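455aa long hypothetical phospho-sugar mutase (Sulfolobus tokodaii, PDB 2F7L) interconverts the 6- and 1-phosphates of glucosamine and of galactosamine, using magnesium, on the route to UDP-N-acetylglucosamine and UDP-N-acetylgalactosamine. Local coordinates at residues 13-17 with 18-22; 59-63 with 64-68; 166-170 with 171-175. One frame throughout, in Å; residues are numbered along the deposited sequence.

The three contacts come one after another along the chain, and each is a local change of direction beside a helix. Contact 1 leads from strand 10-13 into helix 20-34, and contact 2 from helix 50-63 into strand 67-73. Both belong to domain I, and their strands lie in the same mixed six-stranded sheet; the centres are about 20 Å apart and the nearest atoms about 8 Å. Contact 3 takes helix 165-171 into strand 174-178 of domain II, with its centre about 45 Å from that of contact 1 and about 46 Å from that of contact 2. Contact 1 thus starts a helix and contacts 2 and 3 turn helices into strands, each within its own domain.

Contact 1. Residues 13-17 with 18-22; sequences IVNKE and LTPEL
Leu18 turns its backbone N back to Ile13 O, 3.1 Å away with an N-H...O angle of 155°, and its own O takes the N-H of Asn15. Ile13 O is gripped by three donors in all, Lys16 N and Glu17 N being the others, which curls residues 13-18 into a compact turn. Asn15 adopts a positive phi, a backbone shape that asparagine tolerates well, and its OD1 rests 3.6 Å from Pro20 CD. Glu17 doubles back beside the turn: beyond CG its chain is extended, and OE1 receives Ile13 N at 2.9 Å from above the carboxylate plane.

Thr19 can be followed outward from CB, where the side chain forks. CG2 lies over the turn, 3.0 Å from Lys16 O and slightly farther from Glu17 O. OG1 takes the other way, standing between the backbone N and the carbonyl carbon (chi1 77°), which aims it at the incoming helix. There it accepts Leu22 N at 3.2 Å and 159°, and gives its own hydrogen to Glu21 OE1 at 2.6 Å. A threonine suits the place because its hydroxyl can accept an N-H of the first helical turn, which has no helical carbonyl before it, while its methyl lies against the preceding turn. Pro20 suits the first helical turn because it has no N-H to satisfy.

Leu18 is the buried member: its CD2 is 4.4 Å from Val14 CG2, and both side chains also pack on Leu53 of helix 50-63 and on Asn104. Leu22 brings CD2 to 3.6 Å from Glu17 O. The packing of Leu18 thus joins the turn to helix 50-63, and Thr19, by taking Leu22 N on OG1, is the N-cap of helix 20-34 in domain I.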
ATOM      1  N   ILE A  13       9.277 -15.998   6.848  1.00 33.09           N
ATOM      2  CA  ILE A  13       9.092 -17.139   5.981  1.00 32.51           C
ATOM      3  C   ILE A  13       8.175 -18.098   6.708  1.00 32.67           C
ATOM      4  O   ILE A  13       8.416 -18.472   7.859  1.00 33.39           O
ATOM      5  CB  ILE A  13      10.433 -17.796   5.656  1.00 32.52           C
ATOM      6  CG1 ILE A  13      11.229 -16.850   4.758  1.00 32.26           C
ATOM      7  CG2 ILE A  13      10.225 -19.134   4.956  1.00 30.77           C
ATOM      8  CD1 ILE A  13      12.665 -17.213   4.677  1.00 33.04           C
ATOM      9  N   VAL A  14       7.107 -18.485   6.032  1.00 32.20           N
ATOM     10  CA  VAL A  14       6.127 -19.356   6.636  1.00 31.74           C
ATOM     11  C   VAL A  14       6.680 -20.728   7.001  1.00 32.28           C
ATOM     12  O   VAL A  14       7.413 -21.348   6.235  1.00 32.15           O
ATOM     13  CB  VAL A  14       4.881 -19.488   5.725  1.00 30.78           C
ATOM     14  CG1 VAL A  14       5.027 -20.683   4.795  1.00 29.49           C
ATOM     15  CG2 VAL A  14       3.623 -19.564   6.587  1.00 28.85           C
ATOM     16  N   ASN A  15       6.302 -21.169   8.198  1.00 32.75           N
ATOM     17  CA  ASN A  15       6.695 -22.433   8.793  1.00 32.85           C
ATOM     18  C   ASN A  15       8.172 -22.528   9.121  1.00 33.94           C
ATOM     19  O   ASN A  15       8.722 -23.621   9.215  1.00 35.34           O
ATOM     20  CB  ASN A  15       6.269 -23.609   7.920  1.00 32.38           C
ATOM     21  CG  ASN A  15       5.447 -24.626   8.692  1.00 32.13           C
ATOM     22  OD1 ASN A  15       5.000 -24.345   9.806  1.00 32.41           O
ATOM     23  ND2 ASN A  15       5.229 -25.797   8.105  1.00 30.28           N
ATOM     24  N   LYS A  16       8.813 -21.384   9.301  1.00 34.15           N
ATOM     25  CA  LYS A  16      10.217 -21.358   9.682  1.00 34.89           C
ATOM     26  C   LYS A  16      10.421 -20.281  10.725  1.00 34.89           C
ATOM     27  O   LYS A  16      10.654 -20.582  11.887  1.00 35.74           O
ATOM     28  CB  LYS A  16      11.123 -21.127   8.479  1.00 35.16           C
ATOM     29  CG  LYS A  16      11.530 -22.431   7.855  1.00 37.46           C
ATOM     30  CD  LYS A  16      13.005 -22.486   7.555  1.00 38.65           C
ATOM     31  CE  LYS A  16      13.287 -21.814   6.241  1.00 41.66           C
ATOM     32  NZ  LYS A  16      12.774 -20.410   6.258  1.00 44.42           N
ATOM     33  N   GLU A  17      10.308 -19.027  10.320  1.00 34.17           N
ATOM     34  CA  GLU A  17      10.450 -17.938  11.253  1.00 33.27           C
ATOM     35  C   GLU A  17       9.027 -17.680  11.720  1.00 32.27           C
ATOM     36  O   GLU A  17       8.761 -17.608  12.920  1.00 32.69           O
ATOM     37  CB  GLU A  17      11.051 -16.741  10.526  1.00 35.85           C
ATOM     38  CG  GLU A  17      12.263 -17.168   9.684  1.00 39.70           C
ATOM     39  CD  GLU A  17      12.662 -16.178   8.584  1.00 41.88           C
ATOM     40  OE1 GLU A  17      11.825 -15.356   8.124  1.00 41.24           O
ATOM     41  OE2 GLU A  17      13.838 -16.258   8.165  1.00 43.73           O
ATOM     42  N   LEU A  18       8.099 -17.556  10.771  1.00 30.31           N
ATOM     43  CA  LEU A  18       6.697 -17.344  11.122  1.00 28.15           C
ATOM     44  C   LEU A  18       6.175 -18.764  11.300  1.00 27.43           C
ATOM     45  O   LEU A  18       5.758 -19.407  10.351  1.00 27.57           O
ATOM     46  CB  LEU A  18       5.928 -16.642   9.983  1.00 26.90           C
ATOM     47  CG  LEU A  18       4.533 -16.115  10.353  1.00 25.42           C
ATOM     48  CD1 LEU A  18       4.693 -14.753  10.986  1.00 24.65           C
ATOM     49  CD2 LEU A  18       3.634 -16.006   9.144  1.00 24.29           C
ATOM     50  N   THR A  19       6.229 -19.262  12.519  1.00 26.51           N
ATOM     51  CA  THR A  19       5.780 -20.614  12.802  1.00 25.11           C
ATOM     52  C   THR A  19       4.370 -20.604  13.384  1.00 25.23           C
ATOM     53  O   THR A  19       3.847 -19.564  13.787  1.00 25.16           O
ATOM     54  CB  THR A  19       6.710 -21.256  13.817  1.00 24.66           C
ATOM     55  OG1 THR A  19       6.414 -20.742  15.123  1.00 25.35           O
ATOM     56  CG2 THR A  19       8.144 -20.923  13.483  1.00 22.75           C
ATOM     57  N   PRO A  20       3.732 -21.768  13.449  1.00 25.39           N
ATOM     58  CA  PRO A  20       2.382 -21.785  14.009  1.00 25.57           C
ATOM     59  C   PRO A  20       2.441 -21.359  15.468  1.00 25.63           C
ATOM     60  O   PRO A  20       1.546 -20.667  15.938  1.00 25.15           O
ATOM     61  CB  PRO A  20       1.959 -23.246  13.875  1.00 25.01           C
ATOM     62  CG  PRO A  20       2.835 -23.777  12.827  1.00 25.71           C
ATOM     63  CD  PRO A  20       4.147 -23.113  13.033  1.00 25.80           C
ATOM     64  N   GLU A  21       3.500 -21.777  16.177  1.00 26.39           N
ATOM     65  CA  GLU A  21       3.665 -21.450  17.606  1.00 27.25           C
ATOM     66  C   GLU A  21       3.712 -19.952  17.897  1.00 26.38           C
ATOM     67  O   GLU A  21       3.137 -19.484  18.895  1.00 25.78           O
ATOM     68  CB  GLU A  21       4.937 -22.074  18.170  1.00 28.60           C
ATOM     69  CG  GLU A  21       5.061 -23.545  17.952  1.00 33.17           C
ATOM     70  CD  GLU A  21       5.407 -23.879  16.509  1.00 36.67           C
ATOM     71  OE1 GLU A  21       6.334 -23.242  15.944  1.00 37.01           O
ATOM     72  OE2 GLU A  21       4.761 -24.792  15.947  1.00 38.54           O
ATOM     73  N   LEU A  22       4.412 -19.216  17.036  1.00 24.83           N
ATOM     74  CA  LEU A  22       4.530 -17.787  17.193  1.00 24.30           C
ATOM     75  C   LEU A  22       3.176 -17.139  16.963  1.00 24.51           C
ATOM     76  O   LEU A  22       2.710 -16.346  17.789  1.00 25.92           O
ATOM     77  CB  LEU A  22       5.557 -17.234  16.202  1.00 24.29           C
ATOM     78  CG  LEU A  22       5.793 -15.712  16.101  1.00 23.01           C
ATOM     79  CD1 LEU A  22       5.937 -15.056  17.443  1.00 21.87           C
ATOM     80  CD2 LEU A  22       7.061 -15.499  15.341  1.00 23.44           C
TER

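Contact 2. Residues 59-63 with 64-68; sequences GGLLS and VGVEV
Leu61 packs against Val66 and Val68, and Leu62 against Val68, as the chain folds back over the end of its helix. CB of Leu61 fits between the two valines, 3.6 Å from Val68 CG2 and 3.9 Å from Val66 CB. Leu62 sets CG beside its backbone N (chi1 -65°), and its CD2 branch then reaches Val68 CG2 at 3.8 Å, the two side chains crossing at about a right angle. One methyl of Val68 thus sits in the hollow between the leucines.

Such a fold-back needs a sharp stop to helix 50-63, and a Schellman motif supplies it: Val66 N bonds to Leu61 O at 2.9 Å and Gly65 N to Leu62 O at 2.7 Å. Gly65 is the C-prime residue, where glycine takes positive phi without strain. The chain then enters strand 67-73 of the beta-alpha-beta unit begun by strand 39-44, whose Val42 touches both Leu61 and Val68.

Beta-branched Val64 fills the other side of the helix end, its CG2 lying 3.3 Å from Leu61 O and close to Gly60 O. Small Ser63 folds its hydroxyl back on the helix, OG donating to Gly60 O at 2.5 Å.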
ATOM      1  N   GLY A  59      -8.016 -20.353  16.574  1.00 21.78           N
ATOM      2  CA  GLY A  59      -7.848 -21.116  17.793  1.00 21.88           C
ATOM      3  C   GLY A  59      -7.311 -20.179  18.867  1.00 21.71           C
ATOM      4  O   GLY A  59      -7.780 -20.196  19.999  1.00 22.04           O
ATOM      5  N   GLY A  60      -6.346 -19.340  18.506  1.00 21.09           N
ATOM      6  CA  GLY A  60      -5.778 -18.402  19.461  1.00 21.18           C
ATOM      7  C   GLY A  60      -6.757 -17.377  20.013  1.00 21.18           C
ATOM      8  O   GLY A  60      -6.772 -17.097  21.223  1.00 20.93           O
ATOM      9  N   LEU A  61      -7.587 -16.812  19.142  1.00 21.08           N
ATOM     10  CA  LEU A  61      -8.557 -15.816  19.577  1.00 21.78           C
ATOM     11  C   LEU A  61      -9.676 -16.417  20.472  1.00 23.27           C
ATOM     12  O   LEU A  61     -10.199 -15.753  21.378  1.00 23.11           O
ATOM     13  CB  LEU A  61      -9.141 -15.124  18.346  1.00 21.53           C
ATOM     14  CG  LEU A  61      -8.136 -14.330  17.490  1.00 22.27           C
ATOM     15  CD1 LEU A  61      -8.711 -14.019  16.092  1.00 20.24           C
ATOM     16  CD2 LEU A  61      -7.745 -13.045  18.243  1.00 20.25           C
ATOM     17  N   LEU A  62     -10.053 -17.672  20.230  1.00 24.04           N
ATOM     18  CA  LEU A  62     -11.080 -18.288  21.064  1.00 24.20           C
ATOM     19  C   LEU A  62     -10.515 -18.443  22.489  1.00 25.34           C
ATOM     20  O   LEU A  62     -11.164 -18.072  23.469  1.00 26.27           O
ATOM     21  CB  LEU A  62     -11.523 -19.643  20.476  1.00 21.64           C
ATOM     22  CG  LEU A  62     -12.234 -19.584  19.107  1.00 20.46           C
ATOM     23  CD1 LEU A  62     -12.447 -20.971  18.564  1.00 17.68           C
ATOM     24  CD2 LEU A  62     -13.568 -18.855  19.214  1.00 18.99           C
ATOM     25  N   SER A  63      -9.291 -18.943  22.609  1.00 26.23           N
ATOM     26  CA  SER A  63      -8.685 -19.123  23.932  1.00 26.97           C
ATOM     27  C   SER A  63      -8.765 -17.859  24.788  1.00 27.14           C
ATOM     28  O   SER A  63      -8.716 -17.922  26.019  1.00 28.06           O
ATOM     29  CB  SER A  63      -7.218 -19.576  23.810  1.00 26.90           C
ATOM     30  OG  SER A  63      -6.387 -18.555  23.265  1.00 28.36           O
ATOM     31  N   VAL A  64      -8.889 -16.706  24.156  1.00 26.84           N
ATOM     32  CA  VAL A  64      -8.974 -15.502  24.947  1.00 27.54           C
ATOM     33  C   VAL A  64     -10.342 -14.814  24.880  1.00 28.94           C
ATOM     34  O   VAL A  64     -10.466 -13.589  25.100  1.00 29.73           O
ATOM     35  CB  VAL A  64      -7.842 -14.541  24.584  1.00 27.53           C
ATOM     36  CG1 VAL A  64      -6.530 -15.154  25.026  1.00 27.03           C
ATOM     37  CG2 VAL A  64      -7.819 -14.274  23.083  1.00 26.70           C
ATOM     38  N   GLY A  65     -11.370 -15.620  24.581  1.00 29.01           N
ATOM     39  CA  GLY A  65     -12.741 -15.134  24.542  1.00 28.49           C
ATOM     40  C   GLY A  65     -13.187 -14.189  23.447  1.00 29.18           C
ATOM     41  O   GLY A  65     -14.135 -13.438  23.629  1.00 29.26           O
ATOM     42  N   VAL A  66     -12.531 -14.213  22.299  1.00 29.48           N
ATOM     43  CA  VAL A  66     -12.941 -13.328  21.221  1.00 30.03           C
ATOM     44  C   VAL A  66     -14.030 -14.028  20.432  1.00 30.84           C
ATOM     45  O   VAL A  66     -14.008 -15.246  20.306  1.00 31.16           O
ATOM     46  CB  VAL A  66     -11.747 -13.007  20.295  1.00 30.15           C
ATOM     47  CG1 VAL A  66     -12.235 -12.364  19.026  1.00 29.59           C
ATOM     48  CG2 VAL A  66     -10.734 -12.104  21.026  1.00 29.10           C
ATOM     49  N   GLU A  67     -15.001 -13.269  19.932  1.00 32.24           N
ATOM     50  CA  GLU A  67     -16.074 -13.858  19.129  1.00 32.90           C
ATOM     51  C   GLU A  67     -15.512 -13.785  17.713  1.00 31.83           C
ATOM     52  O   GLU A  67     -15.504 -12.716  17.111  1.00 33.13           O
ATOM     53  CB  GLU A  67     -17.370 -13.029  19.234  1.00 34.91           C
ATOM     54  CG  GLU A  67     -18.638 -13.844  18.882  1.00 38.87           C
ATOM     55  CD  GLU A  67     -19.794 -13.011  18.300  1.00 40.53           C
ATOM     56  OE1 GLU A  67     -20.728 -13.616  17.730  1.00 40.36           O
ATOM     57  OE2 GLU A  67     -19.781 -11.762  18.412  1.00 42.43           O
ATOM     58  N   VAL A  68     -15.042 -14.910  17.190  1.00 29.73           N
ATOM     59  CA  VAL A  68     -14.408 -14.951  15.875  1.00 28.75           C
ATOM     60  C   VAL A  68     -15.239 -15.085  14.591  1.00 28.59           C
ATOM     61  O   VAL A  68     -16.130 -15.915  14.504  1.00 28.47           O
ATOM     62  CB  VAL A  68     -13.368 -16.087  15.842  1.00 28.20           C
ATOM     63  CG1 VAL A  68     -12.638 -16.082  14.515  1.00 28.05           C
ATOM     64  CG2 VAL A  68     -12.398 -15.941  16.994  1.00 28.17           C
TER

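Contact 3. Residues 166-170 with 171-175; sequences EKIKK and KNYKV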
ATOM      1  N   GLU A 166     -22.521   4.565 -15.165  1.00 48.78           N
ATOM      2  CA  GLU A 166     -22.998   4.621 -16.539  1.00 49.52           C
ATOM      3  C   GLU A 166     -22.005   5.324 -17.470  1.00 49.74           C
ATOM      4  O   GLU A 166     -21.661   4.791 -18.530  1.00 49.31           O
ATOM      5  CB  GLU A 166     -24.378   5.283 -16.583  1.00 49.36           C
ATOM      6  CG  GLU A 166     -25.477   4.419 -15.966  1.00 49.88           C
ATOM      7  CD  GLU A 166     -25.440   2.957 -16.460  1.00 51.12           C
ATOM      8  OE1 GLU A 166     -25.192   2.729 -17.670  1.00 51.38           O
ATOM      9  OE2 GLU A 166     -25.675   2.031 -15.643  1.00 50.60           O
ATOM     10  N   LYS A 167     -21.536   6.506 -17.073  1.00 49.92           N
ATOM     11  CA  LYS A 167     -20.582   7.250 -17.888  1.00 50.63           C
ATOM     12  C   LYS A 167     -19.431   6.347 -18.343  1.00 51.37           C
ATOM     13  O   LYS A 167     -19.107   6.285 -19.533  1.00 52.04           O
ATOM     14  CB  LYS A 167     -20.047   8.453 -17.097  1.00 50.63           C
ATOM     15  CG  LYS A 167     -18.836   9.182 -17.695  1.00 51.28           C
ATOM     16  CD  LYS A 167     -19.100   9.816 -19.050  1.00 53.32           C
ATOM     17  CE  LYS A 167     -17.858  10.568 -19.570  1.00 54.75           C
ATOM     18  NZ  LYS A 167     -17.773  10.696 -21.079  1.00 54.51           N
ATOM     19  N   ILE A 168     -18.835   5.626 -17.397  1.00 51.46           N
ATOM     20  CA  ILE A 168     -17.717   4.740 -17.689  1.00 50.96           C
ATOM     21  C   ILE A 168     -18.169   3.531 -18.489  1.00 50.70           C
ATOM     22  O   ILE A 168     -17.469   3.071 -19.389  1.00 50.43           O
ATOM     23  CB  ILE A 168     -17.060   4.240 -16.384  1.00 51.45           C
ATOM     24  CG1 ILE A 168     -16.572   5.433 -15.567  1.00 51.77           C
ATOM     25  CG2 ILE A 168     -15.907   3.299 -16.694  1.00 50.78           C
ATOM     26  CD1 ILE A 168     -16.215   5.085 -14.131  1.00 53.75           C
ATOM     27  N   LYS A 169     -19.342   3.013 -18.151  1.00 50.56           N
ATOM     28  CA  LYS A 169     -19.856   1.837 -18.829  1.00 50.95           C
ATOM     29  C   LYS A 169     -19.985   2.139 -20.311  1.00 51.06           C
ATOM     30  O   LYS A 169     -19.787   1.268 -21.162  1.00 50.89           O
ATOM     31  CB  LYS A 169     -21.218   1.433 -18.246  1.00 50.64           C
ATOM     32  CG  LYS A 169     -21.534  -0.043 -18.436  1.00 51.37           C
ATOM     33  CD  LYS A 169     -22.955  -0.404 -18.040  1.00 51.26           C
ATOM     34  CE  LYS A 169     -23.251  -0.035 -16.604  1.00 51.99           C
ATOM     35  NZ  LYS A 169     -24.696  -0.231 -16.267  1.00 51.86           N
ATOM     36  N   LYS A 170     -20.297   3.394 -20.605  1.00 51.57           N
ATOM     37  CA  LYS A 170     -20.480   3.859 -21.974  1.00 52.33           C
ATOM     38  C   LYS A 170     -19.210   3.758 -22.811  1.00 51.57           C
ATOM     39  O   LYS A 170     -19.264   3.383 -23.978  1.00 51.11           O
ATOM     40  CB  LYS A 170     -20.990   5.310 -21.951  1.00 54.20           C
ATOM     41  CG  LYS A 170     -21.048   6.031 -23.294  1.00 56.45           C
ATOM     42  CD  LYS A 170     -21.678   7.431 -23.119  1.00 59.03           C
ATOM     43  CE  LYS A 170     -21.648   8.276 -24.412  1.00 60.30           C
ATOM     44  NZ  LYS A 170     -22.340   7.626 -25.582  1.00 61.42           N
ATOM     45  N   LYS A 171     -18.073   4.093 -22.206  1.00 50.52           N
ATOM     46  CA  LYS A 171     -16.790   4.063 -22.895  1.00 49.36           C
ATOM     47  C   LYS A 171     -16.353   2.651 -23.262  1.00 49.08           C
ATOM     48  O   LYS A 171     -15.416   2.463 -24.033  1.00 48.81           O
ATOM     49  CB  LYS A 171     -15.726   4.705 -22.011  1.00 49.13           C
ATOM     50  CG  LYS A 171     -15.979   6.163 -21.696  1.00 49.36           C
ATOM     51  CD  LYS A 171     -15.654   7.073 -22.870  1.00 49.44           C
ATOM     52  CE  LYS A 171     -16.009   8.513 -22.554  1.00 50.54           C
ATOM     53  NZ  LYS A 171     -15.488   9.448 -23.589  1.00 50.54           N
ATOM     54  N   ASN A 172     -17.052   1.661 -22.718  1.00 49.19           N
ATOM     55  CA  ASN A 172     -16.721   0.256 -22.936  1.00 48.27           C
ATOM     56  C   ASN A 172     -15.201   0.087 -23.068  1.00 46.53           C
ATOM     57  O   ASN A 172     -14.685  -0.177 -24.145  1.00 45.80           O
ATOM     58  CB  ASN A 172     -17.372  -0.272 -24.206  1.00 50.64           C
ATOM     59  CG  ASN A 172     -17.094  -1.746 -24.414  1.00 53.03           C
ATOM     60  OD1 ASN A 172     -16.942  -2.496 -23.437  1.00 54.01           O
ATOM     61  ND2 ASN A 172     -17.038  -2.179 -25.676  1.00 53.59           N
ATOM     62  N   TYR A 173     -14.493   0.242 -21.967  1.00 44.60           N
ATOM     63  CA  TYR A 173     -13.041   0.169 -22.004  1.00 42.46           C
ATOM     64  C   TYR A 173     -12.525  -1.256 -22.167  1.00 41.77           C
ATOM     65  O   TYR A 173     -13.194  -2.220 -21.807  1.00 41.40           O
ATOM     66  CB  TYR A 173     -12.468   0.763 -20.724  1.00 40.96           C
ATOM     67  CG  TYR A 173     -12.439   2.270 -20.703  1.00 39.64           C
ATOM     68  CD1 TYR A 173     -11.839   2.990 -21.730  1.00 38.68           C
ATOM     69  CD2 TYR A 173     -12.982   2.979 -19.638  1.00 39.74           C
ATOM     70  CE1 TYR A 173     -11.780   4.384 -21.692  1.00 38.21           C
ATOM     71  CE2 TYR A 173     -12.928   4.375 -19.590  1.00 39.15           C
ATOM     72  CZ  TYR A 173     -12.328   5.070 -20.622  1.00 38.37           C
ATOM     73  OH  TYR A 173     -12.267   6.442 -20.575  1.00 37.59           O
ATOM     74  N   LYS A 174     -11.323  -1.372 -22.716  1.00 40.91           N
ATOM     75  CA  LYS A 174     -10.677  -2.663 -22.912  1.00 40.65           C
ATOM     76  C   LYS A 174      -9.496  -2.680 -21.920  1.00 40.26           C
ATOM     77  O   LYS A 174      -8.449  -2.092 -22.193  1.00 41.51           O
ATOM     78  CB  LYS A 174     -10.178  -2.767 -24.356  1.00 40.67           C
ATOM     79  CG  LYS A 174     -10.001  -4.196 -24.846  1.00 42.56           C
ATOM     80  CD  LYS A 174      -9.156  -4.280 -26.127  1.00 43.79           C
ATOM     81  CE  LYS A 174      -8.800  -5.748 -26.463  1.00 45.16           C
ATOM     82  NZ  LYS A 174      -7.767  -5.957 -27.541  1.00 45.03           N
ATOM     83  N   VAL A 175      -9.652  -3.346 -20.776  1.00 38.48           N
ATOM     84  CA  VAL A 175      -8.595  -3.360 -19.756  1.00 36.39           C
ATOM     85  C   VAL A 175      -7.906  -4.685 -19.486  1.00 35.25           C
ATOM     86  O   VAL A 175      -8.455  -5.751 -19.763  1.00 35.42           O
ATOM     87  CB  VAL A 175      -9.128  -2.850 -18.365  1.00 36.46           C
ATOM     88  CG1 VAL A 175      -9.611  -1.413 -18.471  1.00 36.12           C
ATOM     89  CG2 VAL A 175     -10.245  -3.740 -17.858  1.00 35.26           C
TER
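Lys167, Ile168 and Lys169 meet Lys171, Asn172 and Tyr173 where helix 165-171 of the alpha/beta/alpha domain II ends and the chain swings toward strand 174-178. The change comes at Asn172, the first residue after the helix to leave its conformation; its phi is positive, which asparagine accepts more readily than most residues.

Glu166, exposed one turn back, holds Lys169 NZ in a salt bridge at 2.5 Å, met on the syn side of OE2. Lys167 bends at its second torsion (chi2 63°), which carries its ammonium group across to the chain of Lys171. NZ comes 3.2 Å from Lys171 CE, and the two NZ atoms approach to 3.6 Å; this pairing of like charges is probably unfavourable, though a weak hydrogen bond to Ala354 O gives Lys167 NZ another partner. With an alanine in place of Lys171, the CE that Lys167 NZ rests against is gone, and the end of Lys167 would probably be freer to turn.

Ile168 faces the interior, a fitting task for a branched apolar side chain. Its CG2 stands 4.2 Å from Tyr173 CD2, at the edge of the ring and near its plane, while Lys171 CB lies over one face, 3.6 Å above the plane and toward the rim. Leu350, Leu353 and Ala354 of helix 342-356 also pack on this tyrosine. Ile168 O receives a weak bond from Lys171 N.

Lys169 and Lys170 are both exposed, a setting that suits long charged side chains. Where the chain leaves the helix, Lys169 O accepts from Asn172 N at 3.2 Å, the N-H...O angle being 149° and the donor standing well above the carbonyl plane.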